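Local coordinates for protein ATP-dependent protease (Xanthomonas campestris pv. campestris, PDB 7CAY) that probably binds protein substrates, as the N-terminal domain of the ATP-dependent Lon peptidase does, at residues R92-R97 with Q177-H182; E114-D119 with V157-A162; R172-Q177 with L185-A190. All coordinates share one frame; numbering follows the deposited sequence.

Contact 1. Residues R92-R97 with Q177-H182; sequences RFRVQR and QEDDPH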
loop_
_atom_site.group_PDB
_atom_site.type_symbol
_atom_site.label_atom_id
_atom_site.label_comp_id
_atom_site.label_asym_id
_atom_site.label_seq_id
_atom_site.Cartn_x
_atom_site.Cartn_y
_atom_site.Cartn_z
ATOM N N ARG A 92 -4.680 4.432 3.267
ATOM C CA ARG A 92 -3.708 3.997 4.259
ATOM C C ARG A 92 -4.375 3.866 5.621
ATOM O O ARG A 92 -5.312 4.598 5.949
ATOM C CB ARG A 92 -2.540 4.978 4.349
ATOM C CG ARG A 92 -1.700 5.067 3.094
ATOM C CD ARG A 92 -0.706 6.213 3.180
ATOM N NE ARG A 92 -1.362 7.469 3.531
ATOM C CZ ARG A 92 -1.193 8.108 4.683
ATOM N NH1 ARG A 92 -0.376 7.623 5.604
ATOM N NH2 ARG A 92 -1.839 9.242 4.911
ATOM N N PHE A 93 -3.879 2.921 6.418
ATOM C CA PHE A 93 -4.430 2.686 7.742
ATOM C C PHE A 93 -3.304 2.448 8.735
ATOM O O PHE A 93 -2.159 2.177 8.361
ATOM C CB PHE A 93 -5.406 1.500 7.753
ATOM C CG PHE A 93 -4.825 0.223 7.219
ATOM C CD1 PHE A 93 -4.068 -0.606 8.032
ATOM C CD2 PHE A 93 -5.055 -0.163 5.911
ATOM C CE1 PHE A 93 -3.540 -1.787 7.545
ATOM C CE2 PHE A 93 -4.532 -1.345 5.418
ATOM C CZ PHE A 93 -3.774 -2.157 6.237
ATOM N N ARG A 94 -3.650 2.558 10.016
ATOM C CA ARG A 94 -2.748 2.257 11.117
ATOM C C ARG A 94 -3.276 1.042 11.870
ATOM O O ARG A 94 -4.470 0.972 12.176
ATOM C CB ARG A 94 -2.619 3.448 12.068
ATOM C CG ARG A 94 -2.457 4.780 11.369
ATOM C CD ARG A 94 -2.045 5.874 12.344
ATOM N NE ARG A 94 -2.028 7.188 11.708
ATOM C CZ ARG A 94 -2.999 8.087 11.829
ATOM N NH1 ARG A 94 -2.901 9.256 11.210
ATOM N NH2 ARG A 94 -4.065 7.820 12.573
ATOM N N VAL A 95 -2.390 0.093 12.165
ATOM C CA VAL A 95 -2.774 -1.110 12.903
ATOM C C VAL A 95 -2.715 -0.769 14.389
ATOM O O VAL A 95 -1.635 -0.711 14.979
ATOM C CB VAL A 95 -1.881 -2.307 12.560
ATOM C CG1 VAL A 95 -2.447 -3.577 13.169
ATOM C CG2 VAL A 95 -1.740 -2.458 11.050
ATOM N N GLN A 96 -3.880 -0.528 14.999
ATOM C CA GLN A 96 -3.922 -0.280 16.438
ATOM C C GLN A 96 -3.516 -1.526 17.213
ATOM O O GLN A 96 -2.767 -1.442 18.195
ATOM C CB GLN A 96 -5.321 0.173 16.856
ATOM C CG GLN A 96 -5.899 1.294 16.007
ATOM C CD GLN A 96 -5.627 2.672 16.582
ATOM O OE1 GLN A 96 -5.363 3.621 15.845
ATOM N NE2 GLN A 96 -5.700 2.791 17.906
ATOM N N ARG A 97 -4.005 -2.685 16.784
ATOM C CA ARG A 97 -3.630 -3.968 17.355
ATOM C C ARG A 97 -4.051 -5.050 16.373
ATOM O O ARG A 97 -4.944 -4.845 15.546
ATOM C CB ARG A 97 -4.264 -4.182 18.738
ATOM C CG ARG A 97 -5.780 -4.125 18.750
ATOM C CD ARG A 97 -6.318 -3.773 20.133
ATOM N NE ARG A 97 -6.194 -2.347 20.432
ATOM C CZ ARG A 97 -5.349 -1.832 21.323
ATOM N NH1 ARG A 97 -4.547 -2.626 22.020
ATOM N NH2 ARG A 97 -5.312 -0.520 21.522
ATOM N N GLN A 177 4.272 5.707 6.597
ATOM C CA GLN A 177 3.931 6.186 7.935
ATOM C C GLN A 177 3.706 7.692 7.962
ATOM O O GLN A 177 2.866 8.176 8.729
ATOM C CB GLN A 177 5.031 5.802 8.926
ATOM N N GLU A 178 4.442 8.444 7.145
ATOM C CA GLU A 178 4.296 9.895 7.114
ATOM C C GLU A 178 2.950 10.267 6.503
ATOM O O GLU A 178 2.673 9.934 5.346
ATOM C CB GLU A 178 5.437 10.524 6.319
ATOM C CG GLU A 178 5.367 12.040 6.239
ATOM C CD GLU A 178 5.570 12.700 7.586
ATOM O OE1 GLU A 178 6.709 12.676 8.094
ATOM O OE2 GLU A 178 4.586 13.231 8.143
ATOM N N ASP A 179 2.119 10.971 7.270
ATOM C CA ASP A 179 0.770 11.318 6.841
ATOM C C ASP A 179 0.669 12.711 6.225
ATOM O O ASP A 179 -0.444 13.183 5.976
ATOM C CB ASP A 179 -0.206 11.195 8.015
ATOM C CG ASP A 179 -0.353 9.764 8.505
ATOM O OD1 ASP A 179 -0.055 8.830 7.726
ATOM O OD2 ASP A 179 -0.769 9.571 9.668
ATOM N N ASP A 180 1.795 13.375 5.965
ATOM C CA ASP A 180 1.788 14.685 5.336
ATOM C C ASP A 180 2.504 14.624 3.992
ATOM O O ASP A 180 3.654 14.166 3.927
ATOM C CB ASP A 180 2.454 15.737 6.241
ATOM C CG ASP A 180 2.709 17.051 5.521
ATOM O OD1 ASP A 180 3.863 17.532 5.556
ATOM O OD2 ASP A 180 1.764 17.592 4.906
ATOM N N PRO A 181 1.864 15.068 2.904
ATOM C CA PRO A 181 2.502 14.945 1.582
ATOM C C PRO A 181 3.792 15.734 1.446
ATOM O O PRO A 181 4.718 15.280 0.764
ATOM C CB PRO A 181 1.421 15.464 0.623
ATOM C CG PRO A 181 0.135 15.292 1.369
ATOM C CD PRO A 181 0.470 15.534 2.808
ATOM N N HIS A 182 3.884 16.905 2.076
ATOM C CA HIS A 182 5.070 17.738 1.897
ATOM C C HIS A 182 6.247 17.223 2.715
ATOM O O HIS A 182 7.377 17.174 2.214
ATOM C CB HIS A 182 4.748 19.187 2.257
ATOM C CG HIS A 182 3.515 19.711 1.589
ATOM N ND1 HIS A 182 2.290 19.759 2.221
ATOM C CD2 HIS A 182 3.314 20.195 0.341
ATOM C CE1 HIS A 182 1.390 20.258 1.392
ATOM N NE2 HIS A 182 1.985 20.531 0.246
#

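Contact 2. Residues E114-D119 with V157-A162; sequences EPDSDD and VGWRLA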
loop_
_atom_site.group_PDB
_atom_site.type_symbol
_atom_site.label_atom_id
_atom_site.label_comp_id
_atom_site.label_asym_id
_atom_site.label_seq_id
_atom_site.Cartn_x
_atom_site.Cartn_y
_atom_site.Cartn_z
ATOM N N GLU A 114 -6.155 10.236 7.104
ATOM C CA GLU A 114 -6.751 11.287 6.295
ATOM C C GLU A 114 -6.357 11.083 4.835
ATOM O O GLU A 114 -5.189 10.792 4.542
ATOM C CB GLU A 114 -6.302 12.667 6.774
ATOM N N PRO A 115 -7.296 11.208 3.899
ATOM C CA PRO A 115 -6.974 10.958 2.490
ATOM C C PRO A 115 -5.916 11.921 1.972
ATOM O O PRO A 115 -5.672 12.990 2.537
ATOM C CB PRO A 115 -8.315 11.167 1.775
ATOM C CG PRO A 115 -9.346 10.961 2.838
ATOM C CD PRO A 115 -8.727 11.489 4.097
ATOM N N ASP A 116 -5.276 11.510 0.881
ATOM C CA ASP A 116 -4.250 12.328 0.250
ATOM C C ASP A 116 -4.849 13.639 -0.243
ATOM O O ASP A 116 -5.802 13.639 -1.029
ATOM C CB ASP A 116 -3.616 11.555 -0.906
ATOM C CG ASP A 116 -2.853 10.332 -0.441
ATOM O OD1 ASP A 116 -1.662 10.473 -0.092
ATOM O OD2 ASP A 116 -3.450 9.233 -0.402
ATOM N N SER A 117 -4.292 14.755 0.219
ATOM C CA SER A 117 -4.801 16.058 -0.175
ATOM C C SER A 117 -4.328 16.424 -1.578
ATOM O O SER A 117 -3.353 15.875 -2.102
ATOM C CB SER A 117 -4.364 17.140 0.815
ATOM O OG SER A 117 -2.978 17.411 0.698
ATOM N N ASP A 118 -5.039 17.373 -2.187
ATOM C CA ASP A 118 -4.712 17.891 -3.507
ATOM C C ASP A 118 -3.809 19.117 -3.446
ATOM O O ASP A 118 -3.736 19.869 -4.426
ATOM C CB ASP A 118 -5.994 18.232 -4.265
ATOM C CG ASP A 118 -6.919 19.124 -3.460
ATOM O OD1 ASP A 118 -7.227 18.762 -2.303
ATOM O OD2 ASP A 118 -7.324 20.192 -3.971
ATOM N N ASP A 119 -3.130 19.334 -2.322
ATOM C CA ASP A 119 -2.326 20.536 -2.133
ATOM C C ASP A 119 -1.228 20.629 -3.183
ATOM O O ASP A 119 -0.435 19.697 -3.351
ATOM C CB ASP A 119 -1.727 20.543 -0.726
ATOM C CG ASP A 119 -2.695 21.073 0.318
ATOM O OD1 ASP A 119 -3.882 20.684 0.286
ATOM O OD2 ASP A 119 -2.267 21.877 1.172
ATOM N N VAL A 157 2.832 13.119 -6.733
ATOM C CA VAL A 157 4.239 13.040 -7.114
ATOM C C VAL A 157 5.042 12.320 -6.039
ATOM O O VAL A 157 6.051 11.667 -6.336
ATOM C CB VAL A 157 4.798 14.453 -7.405
ATOM C CG1 VAL A 157 4.593 15.374 -6.216
ATOM C CG2 VAL A 157 6.272 14.393 -7.780
ATOM N N GLY A 158 4.598 12.401 -4.784
ATOM C CA GLY A 158 5.297 11.706 -3.716
ATOM C C GLY A 158 5.146 10.199 -3.805
ATOM O O GLY A 158 6.129 9.458 -3.716
ATOM N N TRP A 159 3.911 9.724 -3.985
ATOM C CA TRP A 159 3.686 8.290 -4.118
ATOM C C TRP A 159 4.295 7.716 -5.391
ATOM O O TRP A 159 4.584 6.518 -5.437
ATOM C CB TRP A 159 2.187 7.976 -4.083
ATOM C CG TRP A 159 1.502 8.258 -2.764
ATOM C CD1 TRP A 159 0.316 8.912 -2.583
ATOM C CD2 TRP A 159 1.955 7.884 -1.453
ATOM N NE1 TRP A 159 0.007 8.975 -1.247
ATOM C CE2 TRP A 159 0.995 8.351 -0.531
ATOM C CE3 TRP A 159 3.079 7.204 -0.970
ATOM C CZ2 TRP A 159 1.124 8.157 0.843
ATOM C CZ3 TRP A 159 3.207 7.021 0.392
ATOM C CH2 TRP A 159 2.235 7.494 1.284
ATOM N N ARG A 160 4.498 8.536 -6.424
ATOM C CA ARG A 160 5.002 8.019 -7.691
ATOM C C ARG A 160 6.523 7.911 -7.687
ATOM O O ARG A 160 7.079 6.893 -8.115
ATOM C CB ARG A 160 4.528 8.901 -8.848
ATOM C CG ARG A 160 3.031 8.833 -9.092
ATOM C CD ARG A 160 2.582 7.424 -9.447
ATOM N NE ARG A 160 1.400 7.032 -8.688
ATOM C CZ ARG A 160 1.432 6.253 -7.611
ATOM N NH1 ARG A 160 0.308 5.949 -6.977
ATOM N NH2 ARG A 160 2.586 5.770 -7.172
ATOM N N LEU A 161 7.211 8.960 -7.224
ATOM C CA LEU A 161 8.665 8.894 -7.111
ATOM C C LEU A 161 9.093 7.778 -6.169
ATOM O O LEU A 161 10.063 7.059 -6.443
ATOM C CB LEU A 161 9.219 10.236 -6.636
ATOM C CG LEU A 161 9.435 11.316 -7.695
ATOM C CD1 LEU A 161 10.096 12.529 -7.068
ATOM C CD2 LEU A 161 10.278 10.768 -8.831
ATOM N N ALA A 162 8.376 7.619 -5.053
ATOM C CA ALA A 162 8.667 6.539 -4.118
ATOM C C ALA A 162 8.594 5.176 -4.791
ATOM O O ALA A 162 9.367 4.273 -4.452
ATOM C CB ALA A 162 7.698 6.603 -2.938
#

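Contact 3. Residues R172-Q177 with L185-A190; sequences RLSLLQ and LEQLLA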
loop_
_atom_site.group_PDB
_atom_site.type_symbol
_atom_site.label_atom_id
_atom_site.label_comp_id
_atom_site.label_asym_id
_atom_site.label_seq_id
_atom_site.Cartn_x
_atom_site.Cartn_y
_atom_site.Cartn_z
ATOM N N ARG A 172 10.473 2.975 2.042
ATOM C CA ARG A 172 9.102 3.051 1.555
ATOM C C ARG A 172 8.099 2.914 2.692
ATOM O O ARG A 172 7.007 3.488 2.628
ATOM C CB ARG A 172 8.869 1.980 0.488
ATOM C CG ARG A 172 9.948 1.964 -0.578
ATOM C CD ARG A 172 9.475 1.331 -1.872
ATOM N NE ARG A 172 10.513 1.410 -2.896
ATOM C CZ ARG A 172 10.280 1.392 -4.205
ATOM N NH1 ARG A 172 9.037 1.308 -4.660
ATOM N NH2 ARG A 172 11.291 1.470 -5.060
ATOM N N LEU A 173 8.456 2.169 3.741
ATOM C CA LEU A 173 7.588 2.063 4.909
ATOM C C LEU A 173 7.535 3.377 5.676
ATOM O O LEU A 173 6.478 3.760 6.194
ATOM C CB LEU A 173 8.075 0.931 5.817
ATOM C CG LEU A 173 7.353 0.737 7.152
ATOM C CD1 LEU A 173 5.913 0.295 6.939
ATOM C CD2 LEU A 173 8.102 -0.261 8.013
ATOM N N SER A 174 8.666 4.081 5.763
ATOM C CA SER A 174 8.690 5.366 6.452
ATOM C C SER A 174 7.839 6.398 5.722
ATOM O O SER A 174 7.162 7.213 6.359
ATOM C CB SER A 174 10.129 5.854 6.596
ATOM O OG SER A 174 10.180 7.118 7.237
ATOM N N LEU A 175 7.862 6.380 4.387
ATOM C CA LEU A 175 6.987 7.260 3.620
ATOM C C LEU A 175 5.522 6.930 3.873
ATOM O O LEU A 175 4.688 7.834 4.007
ATOM C CB LEU A 175 7.312 7.154 2.128
ATOM C CG LEU A 175 8.684 7.681 1.706
ATOM C CD1 LEU A 175 9.052 7.213 0.309
ATOM C CD2 LEU A 175 8.724 9.196 1.788
ATOM N N LEU A 176 5.191 5.639 3.943
ATOM C CA LEU A 176 3.821 5.234 4.240
ATOM C C LEU A 176 3.376 5.751 5.605
ATOM O O LEU A 176 2.234 6.198 5.767
ATOM C CB LEU A 176 3.701 3.709 4.171
ATOM C CG LEU A 176 2.296 3.100 4.115
ATOM C CD1 LEU A 176 1.658 3.345 2.753
ATOM C CD2 LEU A 176 2.336 1.613 4.442
ATOM N N GLN A 177 4.272 5.707 6.597
ATOM C CA GLN A 177 3.931 6.186 7.935
ATOM C C GLN A 177 3.706 7.692 7.962
ATOM O O GLN A 177 2.866 8.176 8.729
ATOM C CB GLN A 177 5.031 5.802 8.926
ATOM N N LEU A 185 7.667 14.386 0.832
ATOM C CA LEU A 185 8.603 14.794 -0.209
ATOM C C LEU A 185 9.902 15.346 0.361
ATOM O O LEU A 185 10.928 15.314 -0.327
ATOM C CB LEU A 185 7.948 15.833 -1.122
ATOM C CG LEU A 185 6.870 15.301 -2.070
ATOM C CD1 LEU A 185 5.998 16.433 -2.588
ATOM C CD2 LEU A 185 7.509 14.550 -3.229
ATOM N N GLU A 186 9.887 15.845 1.599
ATOM C CA GLU A 186 11.109 16.384 2.187
ATOM C C GLU A 186 12.087 15.269 2.542
ATOM O O GLU A 186 13.301 15.421 2.363
ATOM C CB GLU A 186 10.774 17.228 3.417
ATOM C CG GLU A 186 11.918 18.110 3.903
ATOM C CD GLU A 186 12.258 19.225 2.927
ATOM O OE1 GLU A 186 11.435 20.153 2.764
ATOM O OE2 GLU A 186 13.348 19.169 2.320
ATOM N N GLN A 187 11.585 14.139 3.042
ATOM C CA GLN A 187 12.455 12.999 3.308
ATOM C C GLN A 187 12.654 12.126 2.078
ATOM O O GLN A 187 13.687 11.456 1.966
ATOM C CB GLN A 187 11.908 12.155 4.466
ATOM C CG GLN A 187 10.724 11.273 4.123
ATOM C CD GLN A 187 10.419 10.266 5.222
ATOM O OE1 GLN A 187 11.225 10.058 6.132
ATOM N NE2 GLN A 187 9.251 9.633 5.141
ATOM N N LEU A 188 11.692 12.124 1.152
ATOM C CA LEU A 188 11.926 11.505 -0.148
ATOM C C LEU A 188 13.051 12.212 -0.889
ATOM O O LEU A 188 13.736 11.601 -1.718
ATOM C CB LEU A 188 10.639 11.524 -0.974
ATOM C CG LEU A 188 10.638 10.839 -2.342
ATOM C CD1 LEU A 188 10.930 9.354 -2.201
ATOM C CD2 LEU A 188 9.306 11.063 -3.042
ATOM N N LEU A 189 13.260 13.498 -0.595
ATOM C CA LEU A 189 14.364 14.241 -1.189
ATOM C C LEU A 189 15.708 13.793 -0.629
ATOM O O LEU A 189 16.712 13.799 -1.351
ATOM C CB LEU A 189 14.156 15.739 -0.957
ATOM C CG LEU A 189 15.254 16.698 -1.417
ATOM C CD1 LEU A 189 15.517 16.517 -2.900
ATOM C CD2 LEU A 189 14.872 18.136 -1.110
ATOM N N ALA A 190 15.749 13.399 0.646
ATOM C CA ALA A 190 17.002 12.941 1.237
ATOM C C ALA A 190 17.415 11.583 0.682
ATOM O O ALA A 190 18.598 11.355 0.400
ATOM C CB ALA A 190 16.875 12.881 2.760
#

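Contact 1. Residues R92-R97 with Q177-H182
One carboxylate, that of D179, bridges two arginines of a single beta strand, R92 and R94, which stand two residues apart and so lie on the same face of the sheet. Each arginine takes its own oxygen: R92 NH1 lies 2.5 Å from D179 OD1, and R94 NH1 lies 2.6 Å from D179 OD2. Both oxygens sit at the edge of the guanidinium they meet. The R94 bond is nearly straight and in the plane of its donor, yet it reaches OD2 on the anti side, 34° out of the carboxylate plane; the two flat groups are turned 45° apart. A second, weak bond runs from R94 NE to the same OD2, and NE also bonds Y66 OH weakly. The two arginines get there differently. R94 is extended from CG to NE, whereas R92 bends at chi3 (-52°), which brings its guanidinium to the loop. This salt-bridge network ties strand 83-100 of the beta domain to the turn between helices 169-177 and 181-190, in a Lon substrate-binding fold whose strands and helices form two lobes. R92 NH1 also bonds L176 O, near the end of the first of these helices. Arginine suits both strand positions because its long arm spans the gap to the loop, and the two oxygens of the aspartate let it accept from both arginines at once. Two cationic partners would be expected to favour ionised D179.

Contact 2. Residues E114-D119 with V157-A162
D116 and W159 meet with their flat groups almost perpendicular, the carboxylate plane standing 85° from the indole plane, and this pair joins the linker between the two lobes of the Lon N-domain fold to the helical lobe. Segment 114-119 has no regular secondary structure; it leads from strand 106-112 to helix 126-134, and passes helix 154-164, on which W159 sits. The indole offers its edge. Its sole polar atom, NE1, directs its N-H at D116 OD1 over 2.5 Å, with an N-H...O angle of 158°. The oxygen lies close to the ring plane, but the donor stands above the carboxylate plane, 48° out of it. In both residues the bond from CA to CB points across the gap, so the short aspartate and the long tryptophan together bridge CA atoms 9.9 Å apart. Tryptophan suits the helix here: its large ring is buried, packing near P19 and R184, while its N-H still finds an acceptor. Aspartate suits the loop, since it supplies that acceptor from a partly exposed position. A long, weak ion pair with R184 gives D116 OD1 a second, cationic neighbour. The other carboxylate oxygen plays little part in the grip, D116 OD2 remaining 3.6 Å from W159 NE1.

Contact 3. Residues R172-Q177 with L185-A190
S174 and L175 face Q187 and L188 across an antiparallel helical hairpin, formed by helices 169-177 and 181-190 and the short turn between them. The axes of segments 172-177 and 185-190 lie at 167° and come within 10.3 Å, and L175 and L188 are the nearest pair by CA. The hairpin belongs to the C-terminal helical lobe of the Lon N-domain fold. Its polar contacts are weak and centre on the amide of Q187, which reaches across to the other helix with both ends. S174 OG donates to Q187 OE1 at 3.3 Å, while Q187 NE2 donates to the backbone oxygen S174 O at 3.4 Å. Glutamine suits this partly exposed position because one flat group supplies both an acceptor and a donor; its chain is extended beyond CG, which carries the amide over to the serine. With OG opposite its backbone N (chi1 179°), S174 places the hydroxyl beside that amide. The apolar contacts lie deeper. L175 runs past the glutamine in the opposing direction, its CD2 packing against both the amide nitrogen (NE2, 3.4 Å) and CG (3.7 Å) of Q187. Leucine fits both buried positions, facing A162 and L161 of helix 154-164 as well as one another. L175 and L188 cross at about a right angle, CD1 of L175 meeting CD1 of L188 at 3.8 Å.

Overall arrangement
Each contact pairs buried with more exposed residues, but the chemistry follows the place. In contacts 1 and 2 the aspartates, D179 and D116, are partly exposed and their partners R92 and W159 buried; in contact 3 the two leucines are buried and the serine and glutamine lie nearer the surface. Contact 1 alone joins the beta lobe to the helical lobe, by charge; contact 2 holds the interlobe linker to helix 154-164 by one neutral donor and a carboxylate; contact 3 stays inside the helical lobe. Contact 1 takes the turn that joins the two helices of contact 3, and R92 packs on W159 of contact 2. Helix 154-164 joins contacts 2 and 3, A162 packing against L175.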